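Local coordinates for tautomerase (Bordetella trematum, PDB 6VVR), which is a tautomerase of the MIF clan, built around a four-stranded mixed beta-sheet with two helices packed on one face and assembled from three copies, at residues A48-A53 with A58-V63. Numbering follows the deposited sequence.
Sequences ADVIVA and AAMALV
Val52 turns CG1 away from its backbone N (chi1 173°), which leaves CG2 beside that nitrogen and next to Met60, while Met60 sets CG between its own N and carbonyl carbon (chi1 67°) and, bending again at chi2 and chi3, carries CE round to Val50 CG1, a looser touch at 4.3 Å. The valine methyl meets the methionine at its base, Val52 CG2 lying 3.8 Å from Met60 CB, with the two side chains at a slant to each other. Nearer the backbone, Val52 CB sits 4.0 Å from Ala58 CB, so Val52 packs against both ends of the short run 58-60. Val50 points the same way from two residues back. Its CG2 presses on Ala58 O at 3.2 Å, a close methyl-to-carbonyl contact; that oxygen is buried here and finds no hydrogen-bonding partner in the model. Ile51 faces the other way and packs on Ala40 of the second subunit; Val52 and Met60 both pack on Arg39 of that subunit, and one of its strands pairs antiparallel with 50-52. Within the chain, 50-52 pairs with 55-56, Val50 and Met60 both rest on Met8 of strand 2-8, and the chain runs on into strand 61-68, between strands 2-8 and 98-105.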
# COMPACT_ATOMS: atom_id res chain seq x y z
N ALA A 48 -17.10 2.62 -10.16
CA ALA A 48 -17.84 2.99 -8.96
C ALA A 48 -16.97 2.99 -7.72
O ALA A 48 -17.37 3.56 -6.70
CB ALA A 48 -19.02 2.04 -8.74
N ASP A 49 -15.79 2.37 -7.77
CA ASP A 49 -14.93 2.23 -6.60
C ASP A 49 -13.77 3.23 -6.58
O ASP A 49 -12.85 3.07 -5.77
CB ASP A 49 -14.40 0.80 -6.51
CG ASP A 49 -15.49 -0.21 -6.17
OD1 ASP A 49 -16.44 0.16 -5.44
OD2 ASP A 49 -15.39 -1.38 -6.60
N VAL A 50 -13.81 4.25 -7.43
CA VAL A 50 -12.78 5.28 -7.44
C VAL A 50 -13.43 6.66 -7.41
O VAL A 50 -14.55 6.85 -7.91
CB VAL A 50 -11.83 5.17 -8.66
CG1 VAL A 50 -11.36 3.74 -8.87
CG2 VAL A 50 -12.50 5.70 -9.90
N ILE A 51 -12.72 7.61 -6.81
CA ILE A 51 -13.10 9.02 -6.87
C ILE A 51 -11.83 9.83 -7.09
O ILE A 51 -10.81 9.58 -6.44
CB ILE A 51 -13.87 9.47 -5.61
CG1 ILE A 51 -14.38 10.92 -5.76
CG2 ILE A 51 -13.03 9.32 -4.36
CD1 ILE A 51 -15.37 11.36 -4.67
N VAL A 52 -11.88 10.78 -8.03
CA VAL A 52 -10.75 11.66 -8.34
C VAL A 52 -11.27 13.08 -8.35
O VAL A 52 -12.17 13.41 -9.15
CB VAL A 52 -10.11 11.33 -9.70
CG1 VAL A 52 -9.05 12.37 -10.06
CG2 VAL A 52 -9.51 9.91 -9.70
N ALA A 53 -10.72 13.93 -7.49
CA ALA A 53 -11.09 15.34 -7.43
C ALA A 53 -12.60 15.50 -7.24
O ALA A 53 -13.24 16.36 -7.84
CB ALA A 53 -10.61 16.10 -8.67
N ALA A 58 -14.25 8.73 -12.23
CA ALA A 58 -13.24 9.32 -13.10
C ALA A 58 -12.06 8.37 -13.23
O ALA A 58 -11.73 7.62 -12.30
CB ALA A 58 -12.79 10.68 -12.57
N ALA A 59 -11.42 8.39 -14.39
CA ALA A 59 -10.34 7.45 -14.64
C ALA A 59 -9.09 7.84 -13.84
O ALA A 59 -8.81 9.02 -13.62
CB ALA A 59 -10.02 7.40 -16.13
N MET A 60 -8.36 6.82 -13.40
CA MET A 60 -7.08 7.02 -12.74
C MET A 60 -6.20 5.80 -12.97
O MET A 60 -6.68 4.71 -13.29
CB MET A 60 -7.24 7.27 -11.23
CG MET A 60 -7.75 6.09 -10.41
SD MET A 60 -6.40 4.99 -9.90
CE MET A 60 -7.21 3.39 -10.08
N ALA A 61 -4.90 6.01 -12.83
CA ALA A 61 -3.95 4.94 -12.65
C ALA A 61 -2.99 5.38 -11.56
O ALA A 61 -2.72 6.57 -11.39
CB ALA A 61 -3.18 4.59 -13.93
N LEU A 62 -2.50 4.40 -10.80
CA LEU A 62 -1.63 4.68 -9.67
C LEU A 62 -0.53 3.64 -9.61
O LEU A 62 -0.82 2.44 -9.64
CB LEU A 62 -2.42 4.68 -8.36
CG LEU A 62 -1.58 4.84 -7.09
CD1 LEU A 62 -0.95 6.25 -7.03
CD2 LEU A 62 -2.42 4.54 -5.86
N VAL A 63 0.72 4.09 -9.55
CA VAL A 63 1.87 3.21 -9.36
C VAL A 63 2.50 3.56 -8.02
O VAL A 63 3.03 4.66 -7.84
CB VAL A 63 2.90 3.33 -10.50
CG1 VAL A 63 4.05 2.35 -10.30
CG2 VAL A 63 2.24 3.11 -11.88